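Local atomic coordinates of enoyl-[acyl-carrier-protein] reductase [FMN] (Thermotoga maritima, PDB entry 5GVJ), a protein that probably reduces the double bond of enoyl-acyl-carrier-protein substrates in fatty-acid synthesis as an FMN-dependent enoyl reductase of the FabK type. Residues R6-L10 / L11-H15; K103-R106 / E107-N111. The protein carries 1 engineered substitution. All coordinates share one frame; numbering follows the deposited sequence.

Overall arrangement
Both interactions are local contacts along short helices of one TIM-barrel chain, and they hold different elements: interaction 1 closes helix 6-11 and turns the chain toward strand 17-18, whereas interaction 2 lies on helix 102-110, between strands 93-97 and 114-119. Their centres are 20 Å apart, with nearest atoms about 8 Å apart. Each is partly buried. In 6-10/11-15 backbone bonds of a helix C-terminus do the holding, with aliphatic packing on the inner side; in 103-106/107-111 regular helical bonds are joined by a surface salt bridge and a bridging water. Strand 114-119 is touched by both, through Leu10 and Leu11 in the first and Leu108 and Lys109 in the second.

Interaction 1. Residues R6-L10 / L11-H15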
ATOM      1  N   ARG A   6      -7.848  19.339   8.333  1.00 14.18           N
ATOM      2  CA  ARG A   6      -6.860  20.050   9.144  1.00 15.11           C
ATOM      3  C   ARG A   6      -5.690  20.547   8.299  1.00 15.66           C
ATOM      4  O   ARG A   6      -5.057  21.554   8.646  1.00 16.17           O
ATOM      5  CB  ARG A   6      -6.339  19.160  10.269  1.00 14.80           C
ATOM      6  CG  ARG A   6      -7.377  18.809  11.324  1.00 20.18           C
ATOM      7  CD  ARG A   6      -6.947  17.548  12.096  1.00 21.53           C
ATOM      8  NE  ARG A   6      -5.926  17.814  13.070  1.00 26.73           N
ATOM      9  CZ  ARG A   6      -5.047  16.927  13.527  1.00 26.22           C
ATOM     10  NH1 ARG A   6      -4.997  15.671  13.073  1.00 22.41           N
ATOM     11  NH2 ARG A   6      -4.191  17.329  14.440  1.00 20.66           N
ATOM     12  N   VAL A   7      -5.379  19.861   7.196  1.00 13.77           N
ATOM     13  CA  VAL A   7      -4.215  20.267   6.411  1.00 12.91           C
ATOM     14  C   VAL A   7      -4.528  21.511   5.594  1.00 13.72           C
ATOM     15  O   VAL A   7      -3.701  22.424   5.499  1.00 15.94           O
ATOM     16  CB  VAL A   7      -3.715  19.112   5.523  1.00 14.30           C
ATOM     17  CG1 VAL A   7      -2.639  19.616   4.558  1.00 17.06           C
ATOM     18  CG2 VAL A   7      -3.161  17.989   6.397  1.00 11.65           C
ATOM     19  N   THR A   8      -5.718  21.590   4.991  1.00 15.66           N
ATOM     20  CA  THR A   8      -6.029  22.828   4.275  1.00 16.59           C
ATOM     21  C   THR A   8      -6.118  24.011   5.240  1.00 18.41           C
ATOM     22  O   THR A   8      -5.755  25.139   4.877  1.00 17.40           O
ATOM     23  CB  THR A   8      -7.322  22.687   3.462  1.00 16.93           C
ATOM     24  OG1 THR A   8      -8.446  22.490   4.330  1.00 17.74           O
ATOM     25  CG2 THR A   8      -7.218  21.521   2.506  1.00 15.74           C
ATOM     26  N   ASP A   9      -6.557  23.769   6.477  1.00 18.74           N
ATOM     27  CA  ASP A   9      -6.559  24.830   7.480  1.00 18.08           C
ATOM     28  C   ASP A   9      -5.140  25.208   7.875  1.00 18.88           C
ATOM     29  O   ASP A   9      -4.791  26.393   7.914  1.00 20.84           O
ATOM     30  CB  ASP A   9      -7.348  24.392   8.709  1.00 19.00           C
ATOM     31  CG  ASP A   9      -8.827  24.327   8.446  1.00 25.40           C
ATOM     32  OD1 ASP A   9      -9.314  25.156   7.651  1.00 28.75           O
ATOM     33  OD2 ASP A   9      -9.495  23.456   9.044  1.00 32.60           O
ATOM     34  N   LEU A  10      -4.310  24.208   8.180  1.00 16.89           N
ATOM     35  CA  LEU A  10      -2.935  24.466   8.583  1.00 17.20           C
ATOM     36  C   LEU A  10      -2.184  25.238   7.513  1.00 17.43           C
ATOM     37  O   LEU A  10      -1.483  26.213   7.805  1.00 19.48           O
ATOM     38  CB  LEU A  10      -2.224  23.149   8.861  1.00 14.63           C
ATOM     39  CG  LEU A  10      -0.739  23.216   9.196  1.00 18.37           C
ATOM     40  CD1 LEU A  10      -0.542  23.896  10.550  1.00 24.74           C
ATOM     41  CD2 LEU A  10      -0.157  21.799   9.211  1.00 18.56           C
ATOM     42  N   LEU A  11      -2.297  24.795   6.267  1.00 16.52           N
ATOM     43  CA  LEU A  11      -1.499  25.351   5.186  1.00 18.83           C
ATOM     44  C   LEU A  11      -2.168  26.534   4.499  1.00 17.74           C
ATOM     45  O   LEU A  11      -1.539  27.170   3.646  1.00 18.40           O
ATOM     46  CB  LEU A  11      -1.200  24.255   4.159  1.00 21.67           C
ATOM     47  CG  LEU A  11       0.118  23.478   4.292  1.00 26.23           C
ATOM     48  CD1 LEU A  11       0.642  23.418   5.706  1.00 16.84           C
ATOM     49  CD2 LEU A  11      -0.001  22.100   3.679  1.00 13.45           C
ATOM     50  N   GLU A  12      -3.423  26.827   4.849  1.00 19.27           N
ATOM     51  CA  GLU A  12      -4.188  27.927   4.263  1.00 21.54           C
ATOM     52  C   GLU A  12      -4.299  27.784   2.745  1.00 19.71           C
ATOM     53  O   GLU A  12      -4.143  28.749   1.996  1.00 16.81           O
ATOM     54  CB  GLU A  12      -3.590  29.281   4.653  1.00 21.17           C
ATOM     55  CG  GLU A  12      -3.677  29.556   6.137  1.00 20.56           C
ATOM     56  CD  GLU A  12      -3.010  30.867   6.530  1.00 32.63           C
ATOM     57  OE1 GLU A  12      -1.775  30.977   6.398  1.00 33.00           O
ATOM     58  OE2 GLU A  12      -3.722  31.789   6.968  1.00 41.14           O
ATOM     59  N   ILE A  13      -4.568  26.564   2.291  1.00 17.68           N
ATOM     60  CA  ILE A  13      -4.800  26.278   0.884  1.00 18.48           C
ATOM     61  C   ILE A  13      -6.211  25.730   0.735  1.00 17.49           C
ATOM     62  O   ILE A  13      -6.873  25.365   1.709  1.00 17.64           O
ATOM     63  CB  ILE A  13      -3.773  25.289   0.306  1.00 14.49           C
ATOM     64  CG1 ILE A  13      -3.837  23.958   1.075  1.00 16.62           C
ATOM     65  CG2 ILE A  13      -2.383  25.869   0.383  1.00 15.35           C
ATOM     66  CD1 ILE A  13      -2.760  22.976   0.661  1.00 17.24           C
ATOM     67  N   GLU A  14      -6.650  25.652  -0.516  1.00 16.33           N
ATOM     68  CA  GLU A  14      -8.014  25.260  -0.821  1.00 15.04           C
ATOM     69  C   GLU A  14      -8.170  23.742  -0.844  1.00 18.95           C
ATOM     70  O   GLU A  14      -9.200  23.219  -0.406  1.00 17.50           O
ATOM     71  CB  GLU A  14      -8.421  25.874  -2.163  1.00 16.29           C
ATOM     72  CG  GLU A  14      -9.844  25.621  -2.587  1.00 23.84           C
ATOM     73  CD  GLU A  14     -10.200  26.308  -3.902  1.00 29.32           C
ATOM     74  OE1 GLU A  14      -9.292  26.862  -4.566  1.00 32.15           O
ATOM     75  OE2 GLU A  14     -11.395  26.294  -4.265  1.00 33.62           O
ATOM     76  N   HIS A  15      -7.171  23.017  -1.358  1.00 13.16           N
ATOM     77  CA  HIS A  15      -7.349  21.585  -1.542  1.00 16.11           C
ATOM     78  C   HIS A  15      -6.270  20.818  -0.787  1.00 14.69           C
ATOM     79  O   HIS A  15      -5.121  21.258  -0.738  1.00 13.37           O
ATOM     80  CB  HIS A  15      -7.292  21.167  -3.025  1.00 18.39           C
ATOM     81  CG  HIS A  15      -8.131  22.010  -3.930  1.00 18.33           C
ATOM     82  ND1 HIS A  15      -9.501  22.085  -3.816  1.00 19.33           N
ATOM     83  CD2 HIS A  15      -7.792  22.814  -4.968  1.00 20.85           C
ATOM     84  CE1 HIS A  15      -9.972  22.903  -4.743  1.00 19.47           C
ATOM     85  NE2 HIS A  15      -8.956  23.356  -5.455  1.00 18.36           N
TER
HETATM   86  O   HOH W   1       0.175  28.449   7.054  1.00 29.93           O
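Leu11 N still makes a regular helical bond to Val7 O (2.9 Å), but one residue on, Glu12 takes a positive phi of 58° and the chain leaves the helix. Thr8 O then receives Ile13 N at 3.2 Å, in the carbonyl plane and on a lone pair, and a weak, strongly bent bond from Glu12 N; the latter amide also reaches Asp9 O weakly, at 3.4 Å. The 6-to-1 bond from Ile13 to Thr8 and the weak bond from Glu12 to Asp9 fit a Schellman motif, with Glu12 as its C-prime residue. It ends helix 6-11 and turns the chain toward strand 17-18, the first strand of the barrel sheet. Val7 and Leu11 lie side by side on the inner side, CG1 of Val7 meeting CD2 of Leu11 at 3.7 Å; Val7 CG1 stands anti to the backbone N (chi1 171°), which carries it along the helix toward its partner. The other branch of Leu11, CD1, meets Leu10 CG at 3.8 Å. Leu10 and Leu11 continue onto Lys114 and Ile116 of strand 114-119. The methyl CG2 of Thr8 packs against the backbone carbon C of His15 (3.5 Å), while its hydroxyl OG1 is bonded to Thr5 O, back along the chain. Beyond the turn, the side chain of His15 rests on Ile294 and Leu298 of helix 290-309. Beside the exposed Glu12, one water donates to both Leu10 O and, at 3.3 Å, Glu12 OE1, bridging the last turn to the carboxylate.

Interaction 2. Residues K103-R106 / E107-N111; sequences KYIR and ELKEN
This is an i-to-i+4 contact within helix 102-110, which links strand 93-97 to strand 114-119 on the outside of the barrel. Leu108 N, Lys109 N and Glu110 N bond to the carbonyl oxygens of Tyr104, Ile105 and Arg106, the last at 2.7 Å between Glu110 N and Arg106 O. On the exposed side, Arg106 and Glu110 form a salt bridge: NE of Arg106 gives a 2.8 Å bond to Glu110 OE2, with a weak second one from NH2. The carboxylate oxygen lies near the guanidinium plane, at its edge, yet is met from above its own plane, the two groups being turned 78° apart. Arg106 runs extended from CG to NE; with chi1 at 173° its CG lies opposite the backbone N and beside the carbonyl carbon, which directs the chain toward Glu110. A water spans Lys103 O and Glu107 N, at 2.8 and 2.9 Å, and weakly reaches Glu107 OE2, which sits at the Tyr104 ring edge, 3.6 Å from CD1. On the buried side, Tyr104 and Leu108 pack against helix 79-88. The aliphatic part of the exposed Lys109 lies alongside Ile105, CD to CG2, and its NZ bonds to Gly132 O. Asn111 ends the helix, its ND2 bonded to Glu107 O at 2.9 Å. With Tyr104, Ile105 and Leu108 buried and the Arg106-Glu110 pair exposed, helix 102-110 connects the beta-alpha-beta unit 93-97/102-110/114-119, the repeating element of a TIM barrel.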
ATOM      1  N   LYS A 103      17.009  19.225  13.930  1.00 23.85           N
ATOM      2  CA  LYS A 103      17.895  20.345  14.227  1.00 26.10           C
ATOM      3  C   LYS A 103      17.407  21.655  13.621  1.00 28.48           C
ATOM      4  O   LYS A 103      17.828  22.727  14.069  1.00 24.18           O
ATOM      5  CB  LYS A 103      19.310  20.050  13.724  1.00 26.09           C
ATOM      6  CG  LYS A 103      19.461  20.133  12.205  1.00 30.01           C
ATOM      7  CD  LYS A 103      20.802  19.572  11.736  1.00 33.80           C
ATOM      8  CE  LYS A 103      21.973  20.304  12.388  1.00 40.52           C
ATOM      9  NZ  LYS A 103      22.131  21.719  11.907  1.00 40.75           N
ATOM     10  N   TYR A 104      16.534  21.602  12.616  1.00 25.94           N
ATOM     11  CA  TYR A 104      16.060  22.821  11.968  1.00 23.21           C
ATOM     12  C   TYR A 104      14.656  23.228  12.378  1.00 24.33           C
ATOM     13  O   TYR A 104      14.245  24.355  12.077  1.00 24.42           O
ATOM     14  CB  TYR A 104      16.055  22.651  10.449  1.00 23.06           C
ATOM     15  CG  TYR A 104      17.385  22.352   9.829  1.00 26.46           C
ATOM     16  CD1 TYR A 104      18.460  23.214   9.990  1.00 22.47           C
ATOM     17  CD2 TYR A 104      17.555  21.222   9.045  1.00 23.15           C
ATOM     18  CE1 TYR A 104      19.676  22.943   9.404  1.00 26.10           C
ATOM     19  CE2 TYR A 104      18.760  20.944   8.453  1.00 26.94           C
ATOM     20  CZ  TYR A 104      19.820  21.809   8.628  1.00 29.36           C
ATOM     21  OH  TYR A 104      21.025  21.526   8.022  1.00 30.96           O
ATOM     22  N   ILE A 105      13.894  22.330  13.004  1.00 21.92           N
ATOM     23  CA  ILE A 105      12.464  22.566  13.178  1.00 21.12           C
ATOM     24  C   ILE A 105      12.220  23.860  13.945  1.00 24.07           C
ATOM     25  O   ILE A 105      11.400  24.698  13.543  1.00 22.59           O
ATOM     26  CB  ILE A 105      11.805  21.366  13.882  1.00 22.32           C
ATOM     27  CG1 ILE A 105      11.946  20.102  13.030  1.00 23.34           C
ATOM     28  CG2 ILE A 105      10.353  21.678  14.207  1.00 21.56           C
ATOM     29  CD1 ILE A 105      11.270  18.899  13.645  1.00 19.25           C
ATOM     30  N   ARG A 106      12.932  24.044  15.060  1.00 21.40           N
ATOM     31  CA  ARG A 106      12.646  25.166  15.950  1.00 22.49           C
ATOM     32  C   ARG A 106      12.850  26.512  15.258  1.00 23.03           C
ATOM     33  O   ARG A 106      11.997  27.405  15.354  1.00 23.29           O
ATOM     34  CB  ARG A 106      13.515  25.078  17.200  1.00 27.38           C
ATOM     35  CG  ARG A 106      13.399  26.289  18.085  1.00 32.01           C
ATOM     36  CD  ARG A 106      14.559  26.356  19.069  1.00 39.07           C
ATOM     37  NE  ARG A 106      14.358  27.490  19.948  1.00 43.12           N
ATOM     38  CZ  ARG A 106      14.761  27.502  21.213  1.00 47.93           C
ATOM     39  NH1 ARG A 106      15.371  26.430  21.723  1.00 45.88           N
ATOM     40  NH2 ARG A 106      14.556  28.573  21.975  1.00 52.88           N
ATOM     41  N   GLU A 107      13.980  26.693  14.573  1.00 24.08           N
ATOM     42  CA  GLU A 107      14.221  28.004  13.968  1.00 22.48           C
ATOM     43  C   GLU A 107      13.234  28.283  12.844  1.00 23.08           C
ATOM     44  O   GLU A 107      12.818  29.433  12.645  1.00 22.82           O
ATOM     45  CB  GLU A 107      15.661  28.111  13.465  1.00 24.08           C
ATOM     46  CG  GLU A 107      16.019  27.203  12.297  1.00 31.10           C
ATOM     47  CD  GLU A 107      17.515  27.197  12.025  1.00 41.34           C
ATOM     48  OE1 GLU A 107      18.070  28.285  11.743  1.00 45.35           O
ATOM     49  OE2 GLU A 107      18.135  26.108  12.124  1.00 39.78           O
ATOM     50  N   LEU A 108      12.825  27.244  12.116  1.00 22.52           N
ATOM     51  CA  LEU A 108      11.798  27.426  11.100  1.00 22.51           C
ATOM     52  C   LEU A 108      10.474  27.816  11.744  1.00 21.81           C
ATOM     53  O   LEU A 108       9.820  28.774  11.317  1.00 22.51           O
ATOM     54  CB  LEU A 108      11.659  26.145  10.272  1.00 21.06           C
ATOM     55  CG  LEU A 108      12.776  25.963   9.239  1.00 23.94           C
ATOM     56  CD1 LEU A 108      12.779  24.562   8.660  1.00 21.27           C
ATOM     57  CD2 LEU A 108      12.670  26.995   8.126  1.00 19.40           C
ATOM     58  N   LYS A 109      10.079  27.103  12.798  1.00 22.25           N
ATOM     59  CA  LYS A 109       8.795  27.379  13.427  1.00 22.59           C
ATOM     60  C   LYS A 109       8.786  28.723  14.133  1.00 22.91           C
ATOM     61  O   LYS A 109       7.784  29.445  14.080  1.00 21.42           O
ATOM     62  CB  LYS A 109       8.444  26.274  14.405  1.00 23.79           C
ATOM     63  CG  LYS A 109       7.804  25.099  13.743  1.00 23.48           C
ATOM     64  CD  LYS A 109       7.270  24.199  14.799  1.00 29.96           C
ATOM     65  CE  LYS A 109       6.074  24.820  15.487  1.00 33.24           C
ATOM     66  NZ  LYS A 109       5.423  23.858  16.405  1.00 31.18           N
ATOM     67  N   GLU A 110       9.883  29.076  14.810  1.00 19.06           N
ATOM     68  CA  GLU A 110       9.942  30.392  15.446  1.00 22.42           C
ATOM     69  C   GLU A 110       9.705  31.516  14.448  1.00 21.38           C
ATOM     70  O   GLU A 110       9.175  32.568  14.812  1.00 23.31           O
ATOM     71  CB  GLU A 110      11.282  30.565  16.161  1.00 21.47           C
ATOM     72  CG  GLU A 110      11.330  29.724  17.419  1.00 29.73           C
ATOM     73  CD  GLU A 110      12.519  30.021  18.297  1.00 34.58           C
ATOM     74  OE1 GLU A 110      13.433  30.733  17.837  1.00 36.65           O
ATOM     75  OE2 GLU A 110      12.536  29.525  19.444  1.00 40.51           O
ATOM     76  N   ASN A 111      10.052  31.309  13.184  1.00 20.62           N
ATOM     77  CA  ASN A 111       9.862  32.343  12.175  1.00 22.28           C
ATOM     78  C   ASN A 111       8.584  32.158  11.350  1.00 25.32           C
ATOM     79  O   ASN A 111       8.428  32.812  10.312  1.00 26.06           O
ATOM     80  CB  ASN A 111      11.106  32.414  11.290  1.00 18.77           C
ATOM     81  CG  ASN A 111      12.278  33.083  12.013  1.00 22.80           C
ATOM     82  OD1 ASN A 111      12.338  34.312  12.089  1.00 24.15           O
ATOM     83  ND2 ASN A 111      13.191  32.284  12.568  1.00 20.09           N
TER
HETATM   84  O   HOH W   2      16.432  25.081  14.583  1.00 27.83           O